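Local atomic coordinates of thiosulfate sulfurtransferase TUM1 (Saccharomyces cerevisiae, PDB entry 3UTN), a protein that accepts persulfide sulfur from NFS1 and passes it to UBA4 for 2-thiolation of the wobble uridine of tRNAs, and also has thiosulfate sulfurtransferase activity. Residues A[87-91]-A[92-96]; A[188-191]-A[192-196]; A[219-223]-A[224-228]; A[280-284]-A[285-289]; A[309-312]-A[313-317]. All coordinates share one frame; numbering follows the deposited sequence. Where two conformers were deposited one is given.

Contact 1 (A[87-91]-A[92-96]); sequences KKSPY and PHMFP
S89 and Y91 close in on M94 where the chain bends between residues 87-91 and 92-96, a local contact within one irregular loop. Its polar part is worked by backbone atoms and one hydroxyl. In one of its two conformers, S89 holds OG anti to its own N (chi1 173°), which sets OG within reach of Y91 N; OG accepts from that amide at 3.0 Å, closing an ST turn. No direct hydrogen bond joins the two segments; a water bridges them instead, accepting from M94 N at 2.7 Å and lying 2.6 Å from Y91 O, to which it can donate.

The apolar part is small. M94 points its CB toward the first segment, and its CG comes 3.7 Å from Y91 CB; the bend at chi2 then sets SD 3.9 Å from that same CB. The hydroxyl of S89 borders this methionine too, with OG 3.1 Å from M94 CG. On the tyrosine itself, P90 CG sits over the centre of the Y91 ring.

The loop runs from strand 77-78 to helix 98-107 of the first rhodanese domain, yet it leans on the second. Y91 lies against E312, L315 and K316 of helix 309-317, P92 meets T311 of that helix, H93 reaches T284 beside the catalytic cysteine, and F95 packs on helix 127-136.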
# COMPACT_ATOMS: atom_id res chain seq x y z
N LYS A 87 9.29 9.27 -9.60
CA LYS A 87 8.93 10.69 -9.68
C LYS A 87 8.98 11.21 -11.12
O LYS A 87 8.43 12.27 -11.42
CB LYS A 87 9.83 11.53 -8.76
CG LYS A 87 9.71 11.14 -7.29
CD LYS A 87 10.11 12.28 -6.36
CE LYS A 87 11.62 12.47 -6.27
NZ LYS A 87 12.01 13.13 -4.99
N LYS A 88 9.62 10.44 -12.00
CA LYS A 88 9.72 10.77 -13.43
C LYS A 88 8.42 10.47 -14.16
O LYS A 88 8.12 11.07 -15.20
CB LYS A 88 10.87 10.00 -14.08
CG LYS A 88 12.26 10.46 -13.67
CD LYS A 88 13.33 9.67 -14.40
CE LYS A 88 14.72 10.24 -14.14
NZ LYS A 88 15.13 10.14 -12.71
N SER A 89 7.65 9.53 -13.61
CA SER A 89 6.36 9.16 -14.16
C SER A 89 5.38 10.34 -14.07
O SER A 89 5.40 11.08 -13.09
CB SER A 89 5.79 7.96 -13.42
OG SER A 89 4.46 7.68 -13.84
N PRO A 90 4.53 10.51 -15.11
CA PRO A 90 3.52 11.57 -14.98
C PRO A 90 2.41 11.14 -14.03
O PRO A 90 1.57 11.95 -13.65
CB PRO A 90 2.97 11.70 -16.41
CG PRO A 90 3.26 10.40 -17.06
CD PRO A 90 4.54 9.90 -16.45
N TYR A 91 2.44 9.87 -13.64
CA TYR A 91 1.41 9.30 -12.79
C TYR A 91 1.92 9.27 -11.36
O TYR A 91 3.10 9.02 -11.12
CB TYR A 91 1.02 7.91 -13.30
CG TYR A 91 0.94 7.91 -14.80
CD1 TYR A 91 -0.00 8.69 -15.47
CD2 TYR A 91 1.85 7.18 -15.57
CE1 TYR A 91 -0.06 8.72 -16.85
CE2 TYR A 91 1.80 7.21 -16.95
CZ TYR A 91 0.83 7.97 -17.58
OH TYR A 91 0.77 8.02 -18.95
N PRO A 92 1.02 9.55 -10.40
CA PRO A 92 1.38 9.61 -9.00
C PRO A 92 1.76 8.24 -8.44
O PRO A 92 1.27 7.22 -8.92
CB PRO A 92 0.10 10.12 -8.32
CG PRO A 92 -0.99 9.82 -9.28
CD PRO A 92 -0.39 9.90 -10.64
N HIS A 93 2.65 8.26 -7.45
CA HIS A 93 2.97 7.09 -6.64
C HIS A 93 3.27 5.87 -7.44
O HIS A 93 2.84 4.77 -7.09
CB HIS A 93 1.83 6.81 -5.67
CG HIS A 93 1.50 7.97 -4.80
ND1 HIS A 93 2.42 8.56 -4.00
CD2 HIS A 93 0.32 8.67 -4.62
CE1 HIS A 93 1.85 9.58 -3.35
NE2 HIS A 93 0.56 9.65 -3.72
N MET A 94 4.00 6.07 -8.52
CA MET A 94 4.39 4.96 -9.35
C MET A 94 5.54 4.27 -8.69
O MET A 94 6.43 4.90 -8.12
CB MET A 94 4.75 5.42 -10.76
CG MET A 94 3.53 5.88 -11.54
SD MET A 94 2.16 4.71 -11.41
CE MET A 94 2.81 3.35 -12.39
N PHE A 95 5.51 2.95 -8.76
CA PHE A 95 6.50 2.13 -8.11
C PHE A 95 7.89 2.62 -8.45
O PHE A 95 8.17 2.94 -9.61
CB PHE A 95 6.35 0.69 -8.55
CG PHE A 95 6.95 -0.26 -7.59
CD1 PHE A 95 6.28 -0.61 -6.43
CD2 PHE A 95 8.21 -0.79 -7.82
CE1 PHE A 95 6.84 -1.48 -5.53
CE2 PHE A 95 8.78 -1.66 -6.92
CZ PHE A 95 8.10 -2.00 -5.77
N PRO A 96 8.77 2.72 -7.43
CA PRO A 96 10.09 3.24 -7.73
C PRO A 96 10.86 2.30 -8.63
O PRO A 96 10.60 1.10 -8.67
CB PRO A 96 10.76 3.32 -6.36
CG PRO A 96 10.03 2.33 -5.52
CD PRO A 96 8.61 2.41 -6.00
O HOH W 1 5.04 8.42 -9.42

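Contact 2 (A[188-191]-A[192-196]); sequences YEEM and FQLVK
Y188 with F192 and E190 with L194 are the side-chain pairs of a contact between successive turns of helix 188-196, which flanks the parallel sheet of the second rhodanese domain. Each pair is four residues apart, the spacing of about one helical turn. The carbonyls of Y188, E189, E190 and M191 accept from the amides of F192, Q193, L194 and V195; the last of these, V195 N to M191 O, measures 2.9 Å.

The aromatic rings barely overlap. Both stand anti to the backbone N of their own residue (chi1 174° for Y188 and -173° for F192), which sends them out side by side in the same direction. Their planes are 18° from parallel, but the centroids lie 5.4 Å apart, so the rings slide past each other. Within the helix, F192 CB lies over one face of the Y188 ring, in a CH-pi contact 3.9 Å from the ring centroid; W313 meets the same ring from outside the helix. Y188 OH hydrogen-bonds S317 OG, and the F192 ring meets W321 edge-to-face.

On another side of the helix, the aliphatic stem of E190 runs alongside L194, with CG 3.7 Å from L194 CD1. The chain is extended, and its carboxylate pairs with R304 in a salt bridge.

M191, L194 and V195 are buried, M191 against Y306 of strand 303-306, whereas E189, Q193 and K196 are exposed. That division is characteristic of an amphipathic helix covering the open alpha/beta sheet of the rhodanese fold.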
# COMPACT_ATOMS: atom_id res chain seq x y z
N TYR A 188 -0.16 -0.85 -17.17
CA TYR A 188 -1.26 -0.32 -17.93
C TYR A 188 -1.57 -1.19 -19.14
O TYR A 188 -2.73 -1.47 -19.42
CB TYR A 188 -0.95 1.09 -18.41
CG TYR A 188 -2.03 1.60 -19.32
CD1 TYR A 188 -3.24 2.02 -18.80
CD2 TYR A 188 -1.85 1.62 -20.70
CE1 TYR A 188 -4.24 2.48 -19.63
CE2 TYR A 188 -2.84 2.09 -21.54
CZ TYR A 188 -4.03 2.52 -21.00
OH TYR A 188 -5.03 2.98 -21.81
N GLU A 189 -0.52 -1.60 -19.85
CA GLU A 189 -0.65 -2.42 -21.05
C GLU A 189 -1.58 -3.60 -20.76
O GLU A 189 -2.57 -3.79 -21.45
CB GLU A 189 0.73 -2.91 -21.52
CG GLU A 189 0.70 -3.75 -22.80
CD GLU A 189 2.08 -4.01 -23.39
OE1 GLU A 189 3.02 -4.29 -22.62
OE2 GLU A 189 2.22 -3.94 -24.63
N GLU A 190 -1.27 -4.35 -19.71
CA GLU A 190 -2.09 -5.48 -19.34
C GLU A 190 -3.47 -5.04 -18.91
O GLU A 190 -4.46 -5.62 -19.34
CB GLU A 190 -1.43 -6.28 -18.23
CG GLU A 190 -2.16 -7.59 -17.96
CD GLU A 190 -1.61 -8.30 -16.75
OE1 GLU A 190 -0.54 -7.89 -16.26
OE2 GLU A 190 -2.25 -9.26 -16.29
N MET A 191 -3.54 -4.02 -18.06
CA MET A 191 -4.81 -3.49 -17.61
C MET A 191 -5.67 -3.11 -18.80
O MET A 191 -6.82 -3.52 -18.90
CB MET A 191 -4.61 -2.25 -16.74
CG MET A 191 -4.32 -2.60 -15.30
SD MET A 191 -5.56 -3.71 -14.63
CE MET A 191 -6.98 -2.65 -14.43
N PHE A 192 -5.09 -2.34 -19.70
CA PHE A 192 -5.82 -1.89 -20.86
C PHE A 192 -6.24 -3.06 -21.73
O PHE A 192 -7.39 -3.13 -22.12
CB PHE A 192 -5.03 -0.88 -21.68
CG PHE A 192 -5.83 -0.30 -22.79
CD1 PHE A 192 -6.90 0.53 -22.51
CD2 PHE A 192 -5.55 -0.62 -24.11
CE1 PHE A 192 -7.66 1.06 -23.53
CE2 PHE A 192 -6.31 -0.09 -25.13
CZ PHE A 192 -7.37 0.75 -24.84
N GLN A 193 -5.32 -3.98 -22.01
CA GLN A 193 -5.66 -5.16 -22.81
C GLN A 193 -6.79 -5.93 -22.16
O GLN A 193 -7.74 -6.31 -22.82
CB GLN A 193 -4.44 -6.06 -23.04
CG GLN A 193 -4.73 -7.32 -23.86
CD GLN A 193 -5.52 -7.06 -25.14
OE1 GLN A 193 -5.51 -5.96 -25.70
NE2 GLN A 193 -6.21 -8.09 -25.62
N LEU A 194 -6.68 -6.14 -20.85
CA LEU A 194 -7.71 -6.84 -20.10
C LEU A 194 -9.05 -6.15 -20.26
O LEU A 194 -10.07 -6.80 -20.45
CB LEU A 194 -7.34 -6.94 -18.63
CG LEU A 194 -6.23 -7.95 -18.36
CD1 LEU A 194 -5.67 -7.74 -16.97
CD2 LEU A 194 -6.73 -9.37 -18.58
N VAL A 195 -9.03 -4.83 -20.19
CA VAL A 195 -10.25 -4.06 -20.30
C VAL A 195 -10.69 -3.98 -21.75
O VAL A 195 -11.86 -4.16 -22.05
CB VAL A 195 -10.08 -2.66 -19.71
CG1 VAL A 195 -11.31 -1.81 -19.96
CG2 VAL A 195 -9.81 -2.77 -18.22
N LYS A 196 -9.74 -3.69 -22.64
CA LYS A 196 -10.01 -3.64 -24.07
C LYS A 196 -10.59 -4.97 -24.53
O LYS A 196 -11.54 -4.99 -25.30
CB LYS A 196 -8.74 -3.31 -24.86
CG LYS A 196 -8.97 -3.17 -26.35
CD LYS A 196 -7.69 -2.79 -27.07
CE LYS A 196 -7.94 -2.63 -28.57
NZ LYS A 196 -9.11 -1.75 -28.85

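Contact 3 (A[219-223]-A[224-228]); sequences EPEPR and SDIPS
The backbone doubles back on itself between E219 and S228, bringing E221 and S228 to 5.0 Å between their CA atoms without forming any regular strand. A water spans the fold, accepting from E221 N at 2.7 Å and donating to I226 O at 2.6 Å. At the open end of this hairpin-like bend, S228 OG donates to E219 O, although the position of that carbonyl oxygen is less certain.

At the turn end R223 and D225 form a salt bridge by a side-on, two-nitrogen grip. The arginine bends at chi3 (60°), which turns NE and NH2 together toward the carboxylate: NE gives to OD1 of D225 at 2.9 Å, and NH2 gives to OD2 of D225 at 2.7 Å in a nearly straight bond. OD2 lies in the guanidinium plane, OD1 is tilted from it, and the two flat groups stand 44° apart, a twisted rather than coplanar pairing. I226 CG1 adds an apolar neighbour at the guanidinium edge, 3.4 Å from R223 NE. Were R223 replaced by an alanine, the D225 carboxylate would probably lose its charged mate and I226 CG1 one of its neighbours.

Further in, E221 CG touches I226 CG2 at 3.6 Å, and the bent chain of E221 carries its buried carboxylate to R210 and R214. S224, a known phosphoserine site, is unmodified here. The chemistry divides with depth: a largely exposed ion pair links R223 and D225 across the turn, while a buried carboxylate, its charge probably balanced by two arginines, ties the loop inward not far from C282.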
# COMPACT_ATOMS: atom_id res chain seq x y z
N GLU A 219 -18.35 11.09 -7.59
CA GLU A 219 -17.50 11.96 -6.79
C GLU A 219 -16.17 12.18 -7.48
O GLU A 219 -15.63 11.27 -8.09
CB GLU A 219 -17.32 11.38 -5.38
CG GLU A 219 -18.62 11.40 -4.58
CD GLU A 219 -18.47 10.91 -3.15
OE1 GLU A 219 -17.60 10.05 -2.89
OE2 GLU A 219 -19.23 11.39 -2.28
N PRO A 220 -15.64 13.42 -7.39
CA PRO A 220 -14.44 13.75 -8.17
C PRO A 220 -13.20 12.99 -7.72
O PRO A 220 -13.11 12.54 -6.58
CB PRO A 220 -14.26 15.25 -7.91
CG PRO A 220 -14.93 15.49 -6.60
CD PRO A 220 -16.10 14.55 -6.58
N GLU A 221 -12.25 12.84 -8.64
CA GLU A 221 -10.92 12.42 -8.30
C GLU A 221 -10.25 13.54 -7.52
O GLU A 221 -10.54 14.71 -7.77
CB GLU A 221 -10.12 12.12 -9.56
CG GLU A 221 -10.50 10.79 -10.19
CD GLU A 221 -10.37 9.64 -9.22
OE1 GLU A 221 -9.23 9.35 -8.81
OE2 GLU A 221 -11.39 9.04 -8.87
N PRO A 222 -9.36 13.20 -6.58
CA PRO A 222 -8.61 14.24 -5.90
C PRO A 222 -7.74 15.00 -6.89
O PRO A 222 -7.20 16.05 -6.56
CB PRO A 222 -7.73 13.47 -4.90
CG PRO A 222 -7.67 12.08 -5.43
CD PRO A 222 -8.99 11.86 -6.09
N ARG A 223 -7.62 14.47 -8.11
CA ARG A 223 -6.86 15.12 -9.18
C ARG A 223 -7.76 15.96 -10.07
O ARG A 223 -8.91 15.59 -10.33
CB ARG A 223 -6.15 14.07 -10.02
CG ARG A 223 -4.98 13.42 -9.31
CD ARG A 223 -4.27 12.47 -10.26
NE ARG A 223 -3.74 13.16 -11.44
CZ ARG A 223 -2.45 13.42 -11.64
NH1 ARG A 223 -1.55 13.07 -10.74
NH2 ARG A 223 -2.07 14.04 -12.75
N SER A 224 -7.22 17.08 -10.54
CA SER A 224 -7.98 18.04 -11.34
C SER A 224 -8.06 17.64 -12.81
O SER A 224 -9.00 18.03 -13.51
CB SER A 224 -7.35 19.43 -11.22
OG SER A 224 -5.95 19.37 -11.43
N ASP A 225 -7.08 16.87 -13.27
CA ASP A 225 -6.98 16.49 -14.68
C ASP A 225 -7.73 15.19 -14.96
O ASP A 225 -7.89 14.79 -16.11
CB ASP A 225 -5.51 16.34 -15.07
CG ASP A 225 -4.76 15.34 -14.21
OD1 ASP A 225 -5.13 15.15 -13.03
OD2 ASP A 225 -3.78 14.74 -14.71
N ILE A 226 -8.19 14.54 -13.89
CA ILE A 226 -8.73 13.19 -13.96
C ILE A 226 -10.19 13.18 -13.57
O ILE A 226 -10.54 13.57 -12.46
CB ILE A 226 -7.95 12.23 -13.03
CG1 ILE A 226 -6.45 12.24 -13.33
CG2 ILE A 226 -8.47 10.80 -13.15
CD1 ILE A 226 -6.11 11.99 -14.78
N PRO A 227 -11.06 12.74 -14.49
CA PRO A 227 -12.42 12.47 -14.07
C PRO A 227 -12.43 11.21 -13.23
O PRO A 227 -11.52 10.38 -13.33
CB PRO A 227 -13.16 12.22 -15.38
CG PRO A 227 -12.10 11.82 -16.35
CD PRO A 227 -10.88 12.58 -15.94
N SER A 228 -13.45 11.06 -12.40
CA SER A 228 -13.61 9.84 -11.65
C SER A 228 -14.31 8.80 -12.53
O SER A 228 -14.36 8.93 -13.75
CB SER A 228 -14.39 10.09 -10.37
OG SER A 228 -15.64 10.69 -10.64
O HOH W 2 -12.62 14.07 -10.98

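Contact 4 (A[280-284]-A[285-289]); sequences CSCGT and GVSGV
C280 meets G288 at the start of this stretch, its CB lying 3.3 Å from G288 O where strand 278-281 ends near the first turn of helix 286-297. S281 points away from that helix, its OG hydrogen-bonded to F207 O, but its backbone runs past G288, with S281 O 3.7 Å from G288 CA.

C282, the residue that carries the persulfide intermediate, points toward the helix; its SG takes the position between its own N and carbonyl carbon (chi1 47°), which turns the sulfur toward residues 285-289. Several approaches to SG are too short in the model, so their exact lengths are doubtful; the hydrogen bond from T284 N at 3.5 Å shares that caution. C282 N is hydrogen-bonded to S309 OG. G283 then offers its carbonyl to T311 OG1. T284 OG1 lies 3.1 Å from V286 CG2, the two side chains crossing, and between them stands G285, whose backbone angles (phi 99°) would jam any CB against T284 O.

This is the strand-loop-helix start of a beta-alpha-beta unit, with the active-site loop of the rhodanese fold beginning at the catalytic cysteine.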
# COMPACT_ATOMS: atom_id res chain seq x y z
N CYS A 280 -5.73 -4.99 -7.83
CA CYS A 280 -6.14 -3.86 -7.06
C CYS A 280 -5.60 -2.62 -7.70
O CYS A 280 -4.48 -2.60 -8.21
CB CYS A 280 -5.66 -3.98 -5.63
SG CYS A 280 -6.51 -5.34 -4.83
N SER A 281 -6.43 -1.60 -7.70
CA SER A 281 -6.05 -0.32 -8.20
C SER A 281 -6.71 0.66 -7.26
O SER A 281 -7.49 0.28 -6.39
CB SER A 281 -6.58 -0.14 -9.62
OG SER A 281 -7.99 -0.25 -9.63
N CYS A 282 -6.38 1.92 -7.42
CA CYS A 282 -7.12 2.98 -6.78
C CYS A 282 -6.90 4.16 -7.67
O CYS A 282 -6.89 4.01 -8.89
CB CYS A 282 -6.60 3.23 -5.37
SG CYS A 282 -4.81 3.37 -5.31
N GLY A 283 -6.69 5.32 -7.07
CA GLY A 283 -6.45 6.53 -7.83
C GLY A 283 -5.02 6.56 -8.29
O GLY A 283 -4.73 6.93 -9.42
N THR A 284 -4.13 6.14 -7.40
CA THR A 284 -2.70 6.39 -7.55
C THR A 284 -1.85 5.15 -7.27
O THR A 284 -0.64 5.17 -7.50
CB THR A 284 -2.25 7.52 -6.60
OG1 THR A 284 -2.45 7.10 -5.24
CG2 THR A 284 -3.05 8.79 -6.83
N GLY A 285 -2.47 4.09 -6.76
CA GLY A 285 -1.75 2.87 -6.44
C GLY A 285 -1.39 2.72 -4.98
O GLY A 285 -0.93 1.65 -4.56
N VAL A 286 -1.58 3.78 -4.19
CA VAL A 286 -1.25 3.71 -2.76
C VAL A 286 -2.34 2.96 -1.97
O VAL A 286 -2.05 1.97 -1.32
CB VAL A 286 -0.93 5.08 -2.12
CG1 VAL A 286 0.40 5.60 -2.66
CG2 VAL A 286 -2.05 6.09 -2.34
N SER A 287 -3.58 3.43 -2.06
CA SER A 287 -4.67 2.80 -1.34
C SER A 287 -5.01 1.46 -1.96
O SER A 287 -5.60 0.60 -1.31
CB SER A 287 -5.89 3.71 -1.29
OG SER A 287 -6.50 3.80 -2.55
N GLY A 288 -4.66 1.28 -3.23
CA GLY A 288 -4.81 -0.00 -3.89
C GLY A 288 -4.06 -1.09 -3.14
O GLY A 288 -4.52 -2.22 -3.06
N VAL A 289 -2.91 -0.74 -2.58
CA VAL A 289 -2.14 -1.71 -1.83
C VAL A 289 -2.80 -2.00 -0.50
O VAL A 289 -2.67 -3.09 0.04
CB VAL A 289 -0.69 -1.27 -1.61
CG1 VAL A 289 0.05 -2.33 -0.82
CG2 VAL A 289 -0.01 -1.04 -2.95

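Contact 5 (A[309-312]-A[313-317]); sequences SWTE and WVLKS
W310, W313 and V314 form the dense side of helix 309-317, the helix that follows the last strand of the second rhodanese sheet. Carbonyls of S309 to E312 accept the amides four residues on, for example S309 O from W313 N at 2.7 Å. V314 CG2 lies over one face of the W310 indole in a CH-pi contact, while the indole of W313 runs at 22° to that of W310 and slides off it. The modelled carbons here come closer than carbons can, so the exact spacing is doubtful. W310 NE1 reaches P227 O, and R210 makes a cation-pi contact with the W310 indole. With an alanine at W310, P227 O would probably lose its donor, and V314 and R210 the indole they meet.

Toward solvent lie L315 and K316, more loosely held. T311 CG2 only brushes L315 CD1 at 3.8 Å, while T311 OG1 is engaged by G283 O. Buried E312, whose OE1 is hydrogen-bonded to Y306 OH, offers OE2 to K316; the extended lysine chain passes E312 CG with its CD at 3.6 Å. At its end K316 NZ donates to E312 OE2 at 2.7 Å, coming from above the carboxylate plane, 46° out of it.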
# COMPACT_ATOMS: atom_id res chain seq x y z
N SER A 309 -2.94 2.70 -11.75
CA SER A 309 -4.23 2.94 -11.15
C SER A 309 -5.06 3.90 -11.98
O SER A 309 -4.77 4.14 -13.16
CB SER A 309 -4.07 3.42 -9.70
OG SER A 309 -3.84 2.32 -8.85
N TRP A 310 -6.08 4.45 -11.35
CA TRP A 310 -7.08 5.23 -12.04
C TRP A 310 -6.48 6.39 -12.78
O TRP A 310 -6.85 6.65 -13.92
CB TRP A 310 -8.13 5.72 -11.07
CG TRP A 310 -9.20 6.47 -11.78
CD1 TRP A 310 -9.58 7.79 -11.60
CD2 TRP A 310 -10.05 5.98 -12.86
NE1 TRP A 310 -10.59 8.13 -12.44
CE2 TRP A 310 -10.93 7.08 -13.23
CE3 TRP A 310 -10.18 4.76 -13.51
CZ2 TRP A 310 -11.88 6.96 -14.22
CZ3 TRP A 310 -11.14 4.66 -14.52
CH2 TRP A 310 -11.97 5.73 -14.86
N THR A 311 -5.54 7.07 -12.14
CA THR A 311 -4.90 8.23 -12.73
C THR A 311 -4.25 7.89 -14.05
O THR A 311 -4.55 8.51 -15.08
CB THR A 311 -3.86 8.83 -11.78
OG1 THR A 311 -4.52 9.22 -10.58
CG2 THR A 311 -3.20 10.03 -12.43
N GLU A 312 -3.37 6.91 -14.03
CA GLU A 312 -2.73 6.48 -15.25
C GLU A 312 -3.77 5.96 -16.21
O GLU A 312 -3.71 6.24 -17.41
CB GLU A 312 -1.70 5.41 -14.99
CG GLU A 312 -0.96 5.01 -16.24
CD GLU A 312 -0.35 3.64 -16.14
OE1 GLU A 312 -1.03 2.71 -15.64
OE2 GLU A 312 0.80 3.49 -16.58
N TRP A 313 -4.73 5.21 -15.68
CA TRP A 313 -5.78 4.65 -16.50
C TRP A 313 -6.43 5.71 -17.33
O TRP A 313 -6.50 5.60 -18.55
CB TRP A 313 -6.84 3.97 -15.66
CG TRP A 313 -7.88 3.41 -16.57
CD1 TRP A 313 -9.12 3.94 -16.87
CD2 TRP A 313 -7.76 2.22 -17.41
NE1 TRP A 313 -9.78 3.15 -17.78
CE2 TRP A 313 -9.01 2.11 -18.14
CE3 TRP A 313 -6.77 1.25 -17.59
CZ2 TRP A 313 -9.25 1.07 -19.02
CZ3 TRP A 313 -7.02 0.21 -18.48
CH2 TRP A 313 -8.23 0.13 -19.18
N VAL A 314 -6.93 6.74 -16.66
CA VAL A 314 -7.60 7.85 -17.32
C VAL A 314 -6.68 8.55 -18.30
O VAL A 314 -7.03 8.73 -19.47
CB VAL A 314 -8.13 8.86 -16.30
CG1 VAL A 314 -8.52 10.17 -16.98
CG2 VAL A 314 -9.32 8.27 -15.59
N LEU A 315 -5.50 8.91 -17.82
CA LEU A 315 -4.54 9.66 -18.62
C LEU A 315 -4.12 8.92 -19.87
O LEU A 315 -3.94 9.53 -20.92
CB LEU A 315 -3.32 10.05 -17.79
CG LEU A 315 -3.58 11.19 -16.80
CD1 LEU A 315 -2.37 11.43 -15.91
CD2 LEU A 315 -3.98 12.46 -17.54
N LYS A 316 -3.98 7.60 -19.76
CA LYS A 316 -3.55 6.80 -20.90
C LYS A 316 -4.71 6.34 -21.77
O LYS A 316 -4.55 6.18 -22.98
CB LYS A 316 -2.73 5.61 -20.43
CG LYS A 316 -1.30 5.94 -20.03
CD LYS A 316 -0.51 4.67 -19.80
CE LYS A 316 0.95 4.93 -19.53
NZ LYS A 316 1.65 3.67 -19.16
N SER A 317 -5.88 6.14 -21.17
CA SER A 317 -7.01 5.53 -21.86
C SER A 317 -8.00 6.54 -22.40
O SER A 317 -8.67 6.29 -23.40
CB SER A 317 -7.75 4.58 -20.93
OG SER A 317 -6.86 3.66 -20.32

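Contacts 4 and 5 are buried; contacts 2 and 3 are only partly so, and contact 1 lies at the surface. Helix 309-317 of contact 5 touches the residues of all four others: Y91 and P92 of contact 1, Y188 and V195 of contact 2, P227 and R223 of contact 3, and G283 of contact 4. Contact 1 alone comes from the first rhodanese domain, and its P92 and H93 pack on T284 beside the catalytic loop. The chemistry follows place: the loops of contacts 1 and 3 both include a bridging water, contact 3 adding ion pairs; the helices of contacts 2 and 5 combine i/i+4 backbone bonds with CH-pi contacts; contact 4 has glycines where backbone lies close to backbone near the cysteine.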